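Local atomic coordinates of nucleotide-binding protein, universal stress protein UspA family (Lactobacillus plantarum, PDB entry 3S3T), a protein that binds ATP and, as a universal stress protein of the UspA family, probably helps the cell withstand stress. Residues 30-44 with 81-95. Sequence-based numbering, arbitrary orientation.
Sequences QRHQANLTALYVVDD and TSAPNLKTEISYGIP. With ATP (adenosine-5'-triphosphate), chain I.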
ATOM      1  N   GLN A  30      -7.060 -30.106   5.539  1.00 30.02           N
ATOM      2  CA  GLN A  30      -7.186 -31.523   5.166  1.00 32.37           C
ATOM      3  C   GLN A  30      -5.876 -32.052   4.584  1.00 32.17           C
ATOM      4  O   GLN A  30      -5.440 -33.133   4.964  1.00 32.17           O
ATOM      5  CB  GLN A  30      -8.356 -31.727   4.173  1.00 33.25           C
ATOM      6  CG  GLN A  30      -8.265 -32.983   3.299  1.00 38.27           C
ATOM      7  CD  GLN A  30      -9.583 -33.326   2.641  1.00 44.76           C
ATOM      8  OE1 GLN A  30     -10.662 -33.138   3.226  1.00 46.37           O
ATOM      9  NE2 GLN A  30      -9.509 -33.838   1.412  1.00 48.27           N
ATOM     10  N   ARG A  31      -5.244 -31.303   3.681  1.00 31.51           N
ATOM     11  CA  ARG A  31      -4.027 -31.810   3.010  1.00 32.47           C
ATOM     12  C   ARG A  31      -2.804 -31.939   3.900  1.00 31.63           C
ATOM     13  O   ARG A  31      -2.001 -32.864   3.733  1.00 32.31           O
ATOM     14  CB  ARG A  31      -3.628 -30.917   1.857  1.00 33.20           C
ATOM     15  CG  ARG A  31      -3.984 -31.459   0.532  1.00 38.29           C
ATOM     16  CD  ARG A  31      -3.512 -30.460  -0.523  1.00 42.96           C
ATOM     17  NE  ARG A  31      -3.846 -30.855  -1.892  1.00 48.39           N
ATOM     18  CZ  ARG A  31      -5.086 -31.042  -2.361  1.00 51.69           C
ATOM     19  NH1 ARG A  31      -6.157 -30.925  -1.575  1.00 52.19           N
ATOM     20  NH2 ARG A  31      -5.261 -31.365  -3.642  1.00 53.89           N
ATOM     21  N   HIS A  32      -2.659 -30.986   4.813  1.00 28.98           N
ATOM     22  CA  HIS A  32      -1.506 -30.905   5.699  1.00 28.19           C
ATOM     23  C   HIS A  32      -1.800 -31.564   7.045  1.00 26.99           C
ATOM     24  O   HIS A  32      -0.923 -31.674   7.914  1.00 26.31           O
ATOM     25  CB  HIS A  32      -1.130 -29.436   5.893  1.00 26.68           C
ATOM     26  CG  HIS A  32      -0.506 -28.811   4.689  1.00 27.59           C
ATOM     27  ND1 HIS A  32       0.852 -28.580   4.590  1.00 31.48           N
ATOM     28  CD2 HIS A  32      -1.049 -28.360   3.534  1.00 27.58           C
ATOM     29  CE1 HIS A  32       1.117 -28.019   3.422  1.00 28.33           C
ATOM     30  NE2 HIS A  32      -0.018 -27.896   2.755  1.00 30.34           N
ATOM     31  N   GLN A  33      -3.053 -31.982   7.203  1.00 26.33           N
ATOM     32  CA  GLN A  33      -3.589 -32.450   8.467  1.00 26.67           C
ATOM     33  C   GLN A  33      -3.255 -31.471   9.590  1.00 25.23           C
ATOM     34  O   GLN A  33      -2.745 -31.852  10.646  1.00 25.92           O
ATOM     35  CB  GLN A  33      -3.114 -33.870   8.761  1.00 28.50           C
ATOM     36  CG  GLN A  33      -3.742 -34.886   7.803  1.00 29.62           C
ATOM     37  CD  GLN A  33      -5.190 -35.146   8.111  1.00 31.39           C
ATOM     38  OE1 GLN A  33      -5.514 -35.848   9.052  1.00 33.86           O
ATOM     39  NE2 GLN A  33      -6.072 -34.591   7.323  1.00 31.39           N
ATOM     40  N   ALA A  34      -3.568 -30.211   9.329  1.00 24.04           N
ATOM     41  CA  ALA A  34      -3.227 -29.109  10.216  1.00 23.63           C
ATOM     42  C   ALA A  34      -4.384 -28.750  11.114  1.00 23.31           C
ATOM     43  O   ALA A  34      -5.535 -28.990  10.792  1.00 24.92           O
ATOM     44  CB  ALA A  34      -2.762 -27.907   9.413  1.00 22.91           C
ATOM     45  N   ASN A  35      -4.084 -28.156  12.259  1.00 24.52           N
ATOM     46  CA  ASN A  35      -5.142 -27.576  13.057  1.00 24.54           C
ATOM     47  C   ASN A  35      -5.657 -26.357  12.297  1.00 23.72           C
ATOM     48  O   ASN A  35      -4.884 -25.686  11.572  1.00 23.16           O
ATOM     49  CB  ASN A  35      -4.657 -27.204  14.463  1.00 25.42           C
ATOM     50  CG  ASN A  35      -4.106 -28.396  15.235  1.00 26.66           C
ATOM     51  OD1 ASN A  35      -4.682 -29.486  15.242  1.00 28.32           O
ATOM     52  ND2 ASN A  35      -2.969 -28.188  15.883  1.00 26.88           N
ATOM     53  N   LEU A  36      -6.959 -26.095  12.409  1.00 23.82           N
ATOM     54  CA  LEU A  36      -7.592 -24.973  11.741  1.00 23.56           C
ATOM     55  C   LEU A  36      -8.360 -24.133  12.748  1.00 24.56           C
ATOM     56  O   LEU A  36      -9.056 -24.681  13.590  1.00 25.98           O
ATOM     57  CB  LEU A  36      -8.515 -25.462  10.606  1.00 23.91           C
ATOM     58  CG  LEU A  36      -9.202 -24.413   9.723  1.00 23.21           C
ATOM     59  CD1 LEU A  36      -8.191 -23.488   9.088  1.00 21.91           C
ATOM     60  CD2 LEU A  36     -10.078 -25.108   8.663  1.00 22.91           C
ATOM     61  N   THR A  37      -8.179 -22.797  12.684  1.00 24.41           N
ATOM     62  CA  THR A  37      -8.963 -21.869  13.495  1.00 23.77           C
ATOM     63  C   THR A  37      -9.627 -20.824  12.574  1.00 22.48           C
ATOM     64  O   THR A  37      -8.922 -20.188  11.798  1.00 21.36           O
ATOM     65  CB  THR A  37      -8.063 -21.116  14.482  1.00 23.87           C
ATOM     66  OG1 THR A  37      -7.512 -22.066  15.406  1.00 24.50           O
ATOM     67  CG2 THR A  37      -8.867 -20.030  15.276  1.00 23.32           C
ATOM     68  N   ALA A  38     -10.957 -20.697  12.645  1.00 22.58           N
ATOM     69  CA  ALA A  38     -11.701 -19.569  12.023  1.00 21.76           C
ATOM     70  C   ALA A  38     -11.938 -18.473  13.047  1.00 22.61           C
ATOM     71  O   ALA A  38     -12.356 -18.743  14.195  1.00 24.21           O
ATOM     72  CB  ALA A  38     -12.995 -20.031  11.418  1.00 21.99           C
ATOM     73  N   LEU A  39     -11.613 -17.237  12.660  1.00 21.87           N
ATOM     74  CA  LEU A  39     -11.679 -16.091  13.570  1.00 21.58           C
ATOM     75  C   LEU A  39     -12.539 -14.994  12.950  1.00 21.58           C
ATOM     76  O   LEU A  39     -12.201 -14.500  11.889  1.00 21.79           O
ATOM     77  CB  LEU A  39     -10.288 -15.536  13.840  1.00 21.13           C
ATOM     78  CG  LEU A  39     -10.152 -14.164  14.535  1.00 20.37           C
ATOM     79  CD1 LEU A  39     -10.746 -14.161  16.023  1.00 19.87           C
ATOM     80  CD2 LEU A  39      -8.724 -13.767  14.542  1.00 23.35           C
ATOM     81  N   TYR A  40     -13.649 -14.644  13.593  1.00 20.19           N
ATOM     82  CA  TYR A  40     -14.422 -13.443  13.213  1.00 20.73           C
ATOM     83  C   TYR A  40     -14.172 -12.331  14.213  1.00 20.43           C
ATOM     84  O   TYR A  40     -14.372 -12.514  15.424  1.00 21.93           O
ATOM     85  CB  TYR A  40     -15.918 -13.782  13.192  1.00 22.43           C
ATOM     86  CG  TYR A  40     -16.826 -12.678  12.672  1.00 23.35           C
ATOM     87  CD1 TYR A  40     -17.120 -11.550  13.441  1.00 22.49           C
ATOM     88  CD2 TYR A  40     -17.412 -12.771  11.405  1.00 24.19           C
ATOM     89  CE1 TYR A  40     -17.930 -10.533  12.937  1.00 21.65           C
ATOM     90  CE2 TYR A  40     -18.273 -11.769  10.919  1.00 21.47           C
ATOM     91  CZ  TYR A  40     -18.511 -10.678  11.657  1.00 23.40           C
ATOM     92  OH  TYR A  40     -19.346  -9.734  11.131  1.00 21.69           O
ATOM     93  N   VAL A  41     -13.756 -11.165  13.732  1.00 20.45           N
ATOM     94  CA  VAL A  41     -13.583 -10.024  14.616  1.00 19.48           C
ATOM     95  C   VAL A  41     -14.735  -9.032  14.526  1.00 20.36           C
ATOM     96  O   VAL A  41     -15.007  -8.468  13.465  1.00 17.79           O
ATOM     97  CB  VAL A  41     -12.250  -9.294  14.376  1.00 19.97           C
ATOM     98  CG1 VAL A  41     -12.005  -8.250  15.528  1.00 19.31           C
ATOM     99  CG2 VAL A  41     -11.095 -10.286  14.356  1.00 20.02           C
ATOM    100  N   VAL A  42     -15.402  -8.815  15.666  1.00 21.06           N
ATOM    101  CA  VAL A  42     -16.465  -7.810  15.773  1.00 22.40           C
ATOM    102  C   VAL A  42     -15.804  -6.434  15.964  1.00 22.50           C
ATOM    103  O   VAL A  42     -15.190  -6.148  17.011  1.00 22.78           O
ATOM    104  CB  VAL A  42     -17.405  -8.097  16.969  1.00 22.90           C
ATOM    105  CG1 VAL A  42     -18.477  -7.045  17.070  1.00 24.36           C
ATOM    106  CG2 VAL A  42     -18.010  -9.484  16.915  1.00 22.99           C
ATOM    107  N   ASP A  43     -15.945  -5.559  14.979  1.00 21.81           N
ATOM    108  CA  ASP A  43     -15.274  -4.262  15.049  1.00 22.15           C
ATOM    109  C   ASP A  43     -15.986  -3.395  16.070  1.00 23.68           C
ATOM    110  O   ASP A  43     -17.124  -2.991  15.854  1.00 23.56           O
ATOM    111  CB  ASP A  43     -15.293  -3.573  13.685  1.00 22.39           C
ATOM    112  CG  ASP A  43     -14.432  -2.321  13.647  1.00 22.23           C
ATOM    113  OD1 ASP A  43     -14.166  -1.683  14.679  1.00 22.51           O
ATOM    114  OD2 ASP A  43     -14.007  -1.994  12.542  1.00 24.55           O
ATOM    115  N   ASP A  44     -15.295  -3.085  17.151  1.00 23.97           N
ATOM    116  CA  ASP A  44     -15.842  -2.322  18.244  1.00 26.84           C
ATOM    117  C   ASP A  44     -15.317  -0.881  18.299  1.00 26.84           C
ATOM    118  O   ASP A  44     -15.403  -0.253  19.341  1.00 27.54           O
ATOM    119  CB  ASP A  44     -15.584  -3.043  19.581  1.00 28.54           C
ATOM    120  CG  ASP A  44     -14.120  -3.113  19.966  1.00 30.76           C
ATOM    121  OD1 ASP A  44     -13.236  -2.601  19.235  1.00 30.82           O
ATOM    122  OD2 ASP A  44     -13.862  -3.683  21.055  1.00 42.23           O
ATOM    123  N   THR A  81     -15.484 -33.527   6.150  1.00 44.39           N
ATOM    124  CA  THR A  81     -14.174 -33.621   5.501  1.00 42.53           C
ATOM    125  C   THR A  81     -13.181 -34.365   6.400  1.00 42.69           C
ATOM    126  O   THR A  81     -13.483 -34.690   7.553  1.00 42.48           O
ATOM    127  CB  THR A  81     -13.567 -32.194   5.220  1.00 41.62           C
ATOM    128  OG1 THR A  81     -13.026 -31.644   6.439  1.00 37.64           O
ATOM    129  CG2 THR A  81     -14.628 -31.242   4.617  1.00 39.84           C
ATOM    130  N   SER A  82     -11.970 -34.578   5.883  1.00 42.21           N
ATOM    131  CA  SER A  82     -10.934 -35.278   6.627  1.00 42.64           C
ATOM    132  C   SER A  82     -10.004 -34.311   7.346  1.00 40.29           C
ATOM    133  O   SER A  82      -8.979 -34.723   7.874  1.00 40.51           O
ATOM    134  CB  SER A  82     -10.157 -36.228   5.701  1.00 43.56           C
ATOM    135  OG  SER A  82      -9.648 -35.521   4.576  1.00 45.54           O
ATOM    136  N   ALA A  83     -10.384 -33.038   7.399  1.00 38.03           N
ATOM    137  CA  ALA A  83      -9.638 -32.031   8.132  1.00 36.74           C
ATOM    138  C   ALA A  83      -9.725 -32.403   9.602  1.00 36.73           C
ATOM    139  O   ALA A  83     -10.778 -32.772  10.070  1.00 38.42           O
ATOM    140  CB  ALA A  83     -10.214 -30.619   7.883  1.00 34.95           C
ATOM    141  N   PRO A  84      -8.607 -32.316  10.334  1.00 35.49           N
ATOM    142  CA  PRO A  84      -8.605 -32.843  11.697  1.00 35.15           C
ATOM    143  C   PRO A  84      -9.537 -32.140  12.664  1.00 34.28           C
ATOM    144  O   PRO A  84     -10.081 -32.797  13.539  1.00 32.52           O
ATOM    145  CB  PRO A  84      -7.161 -32.651  12.166  1.00 35.27           C
ATOM    146  CG  PRO A  84      -6.401 -32.187  11.028  1.00 34.04           C
ATOM    147  CD  PRO A  84      -7.258 -31.996   9.848  1.00 34.27           C
ATOM    148  N   ASN A  85      -9.715 -30.822  12.536  1.00 31.13           N
ATOM    149  CA  ASN A  85     -10.569 -30.110  13.489  1.00 31.91           C
ATOM    150  C   ASN A  85     -10.934 -28.692  13.053  1.00 30.46           C
ATOM    151  O   ASN A  85     -10.471 -28.209  12.044  1.00 29.32           O
ATOM    152  CB  ASN A  85      -9.867 -30.041  14.866  1.00 32.49           C
ATOM    153  CG  ASN A  85      -8.471 -29.476  14.771  1.00 32.70           C
ATOM    154  OD1 ASN A  85      -8.259 -28.327  14.303  1.00 32.48           O
ATOM    155  ND2 ASN A  85      -7.491 -30.292  15.137  1.00 32.85           N
ATOM    156  N   LEU A  86     -11.750 -28.029  13.863  1.00 30.54           N
ATOM    157  CA  LEU A  86     -11.995 -26.609  13.688  1.00 29.22           C
ATOM    158  C   LEU A  86     -12.242 -26.033  15.072  1.00 29.48           C
ATOM    159  O   LEU A  86     -13.113 -26.518  15.819  1.00 29.08           O
ATOM    160  CB  LEU A  86     -13.199 -26.334  12.778  1.00 28.96           C
ATOM    161  CG  LEU A  86     -13.480 -24.848  12.534  1.00 27.58           C
ATOM    162  CD1 LEU A  86     -12.417 -24.267  11.585  1.00 25.23           C
ATOM    163  CD2 LEU A  86     -14.919 -24.630  12.019  1.00 28.05           C
ATOM    164  N   LYS A  87     -11.408 -25.053  15.402  1.00 28.92           N
ATOM    165  CA  LYS A  87     -11.663 -24.137  16.490  1.00 29.91           C
ATOM    166  C   LYS A  87     -12.299 -22.878  15.859  1.00 28.78           C
ATOM    167  O   LYS A  87     -11.883 -22.441  14.796  1.00 28.11           O
ATOM    168  CB  LYS A  87     -10.353 -23.787  17.199  1.00 30.07           C
ATOM    169  CG  LYS A  87     -10.473 -22.821  18.387  1.00 31.98           C
ATOM    170  CD  LYS A  87      -9.120 -22.236  18.798  1.00 37.25           C
ATOM    171  CE  LYS A  87      -9.093 -21.920  20.298  1.00 41.71           C
ATOM    172  NZ  LYS A  87      -7.969 -21.038  20.687  1.00 43.20           N
ATOM    173  N   THR A  88     -13.317 -22.334  16.506  1.00 28.98           N
ATOM    174  CA  THR A  88     -13.953 -21.101  16.075  1.00 27.53           C
ATOM    175  C   THR A  88     -13.807 -20.054  17.178  1.00 29.16           C
ATOM    176  O   THR A  88     -13.915 -20.367  18.388  1.00 29.98           O
ATOM    177  CB  THR A  88     -15.413 -21.320  15.742  1.00 28.92           C
ATOM    178  OG1 THR A  88     -16.137 -21.763  16.911  1.00 28.54           O
ATOM    179  CG2 THR A  88     -15.544 -22.341  14.592  1.00 27.40           C
ATOM    180  N   GLU A  89     -13.572 -18.818  16.775  1.00 27.48           N
ATOM    181  CA  GLU A  89     -13.354 -17.758  17.718  1.00 28.89           C
ATOM    182  C   GLU A  89     -14.023 -16.487  17.225  1.00 28.19           C
ATOM    183  O   GLU A  89     -13.874 -16.110  16.047  1.00 25.79           O
ATOM    184  CB  GLU A  89     -11.857 -17.502  17.821  1.00 30.19           C
ATOM    185  CG  GLU A  89     -11.478 -16.534  18.928  1.00 35.71           C
ATOM    186  CD  GLU A  89     -10.812 -17.191  20.107  1.00 42.32           C
ATOM    187  OE1 GLU A  89     -10.056 -18.188  19.924  1.00 45.21           O
ATOM    188  OE2 GLU A  89     -10.993 -16.655  21.225  1.00 48.66           O
ATOM    189  N   ILE A  90     -14.747 -15.828  18.125  1.00 27.34           N
ATOM    190  CA  ILE A  90     -15.301 -14.531  17.866  1.00 27.35           C
ATOM    191  C   ILE A  90     -14.635 -13.575  18.853  1.00 27.39           C
ATOM    192  O   ILE A  90     -14.695 -13.771  20.086  1.00 27.07           O
ATOM    193  CB  ILE A  90     -16.843 -14.526  18.048  1.00 28.37           C
ATOM    194  CG1 ILE A  90     -17.515 -15.629  17.217  1.00 31.18           C
ATOM    195  CG2 ILE A  90     -17.421 -13.153  17.762  1.00 29.31           C
ATOM    196  CD1 ILE A  90     -17.227 -15.602  15.777  1.00 34.36           C
ATOM    197  N   SER A  91     -13.949 -12.572  18.314  1.00 26.39           N
ATOM    198  CA  SER A  91     -13.282 -11.577  19.143  1.00 26.75           C
ATOM    199  C   SER A  91     -13.775 -10.185  18.822  1.00 26.53           C
ATOM    200  O   SER A  91     -14.396  -9.963  17.773  1.00 25.79           O
ATOM    201  CB  SER A  91     -11.757 -11.645  18.917  1.00 27.17           C
ATOM    202  OG  SER A  91     -11.227 -12.863  19.430  1.00 28.50           O
ATOM    203  N   TYR A  92     -13.485  -9.266  19.738  1.00 26.34           N
ATOM    204  CA  TYR A  92     -13.898  -7.864  19.664  1.00 25.64           C
ATOM    205  C   TYR A  92     -12.642  -6.983  19.604  1.00 25.30           C
ATOM    206  O   TYR A  92     -11.724  -7.107  20.423  1.00 24.92           O
ATOM    207  CB  TYR A  92     -14.794  -7.497  20.856  1.00 27.67           C
ATOM    208  CG  TYR A  92     -15.966  -8.457  21.006  1.00 29.13           C
ATOM    209  CD1 TYR A  92     -15.807  -9.691  21.654  1.00 34.51           C
ATOM    210  CD2 TYR A  92     -17.215  -8.138  20.504  1.00 30.84           C
ATOM    211  CE1 TYR A  92     -16.880 -10.595  21.779  1.00 35.61           C
ATOM    212  CE2 TYR A  92     -18.299  -9.020  20.619  1.00 30.21           C
ATOM    213  CZ  TYR A  92     -18.135 -10.244  21.251  1.00 35.48           C
ATOM    214  OH  TYR A  92     -19.221 -11.114  21.363  1.00 36.89           O
ATOM    215  N   GLY A  93     -12.558  -6.137  18.577  1.00 24.01           N
ATOM    216  CA  GLY A  93     -11.410  -5.217  18.459  1.00 24.17           C
ATOM    217  C   GLY A  93     -11.409  -4.660  17.061  1.00 23.57           C
ATOM    218  O   GLY A  93     -12.407  -4.790  16.326  1.00 23.36           O
ATOM    219  N   ILE A  94     -10.289  -4.038  16.705  1.00 23.53           N
ATOM    220  CA  ILE A  94     -10.083  -3.509  15.375  1.00 22.56           C
ATOM    221  C   ILE A  94      -9.622  -4.711  14.572  1.00 22.34           C
ATOM    222  O   ILE A  94      -8.634  -5.327  14.927  1.00 22.04           O
ATOM    223  CB  ILE A  94      -9.014  -2.367  15.430  1.00 23.58           C
ATOM    224  CG1 ILE A  94      -9.518  -1.239  16.342  1.00 24.52           C
ATOM    225  CG2 ILE A  94      -8.703  -1.869  14.057  1.00 19.55           C
ATOM    226  CD1 ILE A  94      -8.649  -0.021  16.458  1.00 24.73           C
ATOM    227  N   PRO A  95     -10.329  -5.068  13.479  1.00 22.77           N
ATOM    228  CA  PRO A  95     -10.070  -6.363  12.860  1.00 22.51           C
ATOM    229  C   PRO A  95      -8.626  -6.689  12.449  1.00 21.87           C
ATOM    230  O   PRO A  95      -8.106  -7.745  12.819  1.00 20.53           O
ATOM    231  CB  PRO A  95     -10.999  -6.335  11.671  1.00 22.64           C
ATOM    232  CG  PRO A  95     -12.229  -5.686  12.258  1.00 24.12           C
ATOM    233  CD  PRO A  95     -11.644  -4.536  13.054  1.00 23.34           C
TER
HETATM  234  PG  ATP I 501     -11.874  -2.406   3.153  1.00 23.61           P
HETATM  235  O1G ATP I 501     -12.259  -2.820   4.554  1.00 21.33           O
HETATM  236  O2G ATP I 501     -12.751  -1.314   2.621  1.00 23.27           O
HETATM  237  O3G ATP I 501     -10.412  -2.035   2.942  1.00 24.20           O
HETATM  238  PB  ATP I 501     -13.066  -4.930   2.248  1.00 21.06           P
HETATM  239  O1B ATP I 501     -13.664  -5.211   0.899  1.00 18.77           O
HETATM  240  O2B ATP I 501     -13.975  -4.881   3.428  1.00 21.89           O
HETATM  241  O3B ATP I 501     -12.200  -3.594   2.110  1.00 19.29           O
HETATM  242  PA  ATP I 501     -11.140  -6.498   3.759  1.00 17.99           P
HETATM  243  O1A ATP I 501     -11.718  -5.915   5.011  1.00 18.16           O
HETATM  244  O2A ATP I 501      -9.694  -6.287   3.571  1.00 16.51           O
HETATM  245  O3A ATP I 501     -11.897  -6.036   2.440  1.00 22.37           O
HETATM  246  O5' ATP I 501     -11.464  -8.105   3.837  1.00 17.23           O
HETATM  247  C5' ATP I 501     -10.568  -9.021   3.210  1.00 18.05           C
HETATM  248  C4' ATP I 501     -10.503 -10.325   4.011  1.00 18.41           C
HETATM  249  O4' ATP I 501     -10.072  -9.937   5.310  1.00 19.63           O
HETATM  250  C3' ATP I 501     -11.849 -11.000   4.217  1.00 17.59           C
HETATM  251  O3' ATP I 501     -12.222 -11.830   3.130  1.00 18.15           O
HETATM  252  C2' ATP I 501     -11.570 -11.712   5.518  1.00 20.13           C
HETATM  253  O2' ATP I 501     -10.823 -12.878   5.199  1.00 20.29           O
HETATM  254  C1' ATP I 501     -10.703 -10.734   6.300  1.00 18.20           C
HETATM  255  N9  ATP I 501     -11.492  -9.913   7.215  1.00 20.85           N
HETATM  256  C8  ATP I 501     -12.036  -8.681   6.968  1.00 19.45           C
HETATM  257  N7  ATP I 501     -12.728  -8.237   8.043  1.00 17.14           N
HETATM  258  C5  ATP I 501     -12.619  -9.193   8.972  1.00 18.68           C
HETATM  259  C6  ATP I 501     -13.133  -9.371  10.325  1.00 20.96           C
HETATM  260  N6  ATP I 501     -13.889  -8.391  10.861  1.00 21.14           N
HETATM  261  N1  ATP I 501     -12.811 -10.528  11.004  1.00 19.20           N
HETATM  262  C2  ATP I 501     -12.054 -11.467  10.415  1.00 21.04           C
HETATM  263  N3  ATP I 501     -11.580 -11.402   9.163  1.00 15.95           N
HETATM  264  C4  ATP I 501     -11.827 -10.294   8.429  1.00 17.54           C
HETATM  265  O   HOH W   1      -8.268 -29.166  10.601  1.00 26.08           O
HETATM  266  O   HOH W   2      -8.033 -26.393  15.941  1.00 31.28           O
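Asn85 meets Asn35 and Leu36 where strands 35-43 and 87-93 begin to pair. Its ND2 donates to Asn35 OD1 at 2.9 Å with the acceptor in the Asn85 amide plane, while its OD1 takes Leu36 N at 3.2 Å; the side-chain amide planes of Asn35 and Asn85 lie 27° apart. With chi1 at 53°, CG sits between the backbone N and the carbonyl carbon, which turns the amide back onto residues 35-36. Replaced by alanine, position 85 would lose both amide bonds, and Asn35 OD1 and Leu36 N would probably be left without these mates. Nearby, Gln33, bent at chi2 (-74°), sends NE2 to Ser82 O at 3.0 Å and also to Gln30 O, so both amide hydrogens are used. Beyond Asn85 the parallel ladder runs from Lys87 N to Gly93 N. On one face Leu86 CD1 touches Leu36 CG at 3.7 Å, Ile90 CD1 presses on Tyr40 CB at 3.4 Å, and the Tyr92 ring lies alongside Val42, CD2 being 3.5 Å from Val42 CB; helix 53-78 packs on this face against Ala38, Tyr40 and Tyr92. On the other, Leu39 CD1 reaches Ser91 OG, and Val41 CG1 packs on Pro95, the first residue of helix 95-105, whose Thr98 also touches Val41 and Ser91. Strand 87-93 follows 35-43 through helix 53-78, a beta-alpha-beta crossover. Val41 N donates to adenine N1 at 3.0 Å and Val41 O accepts from N6 at 2.8 Å, while Pro95 CG packs near N6. This donor-acceptor pair is consistent with the backbone of strand 35-43 recognising adenine through its N1/N6 edge.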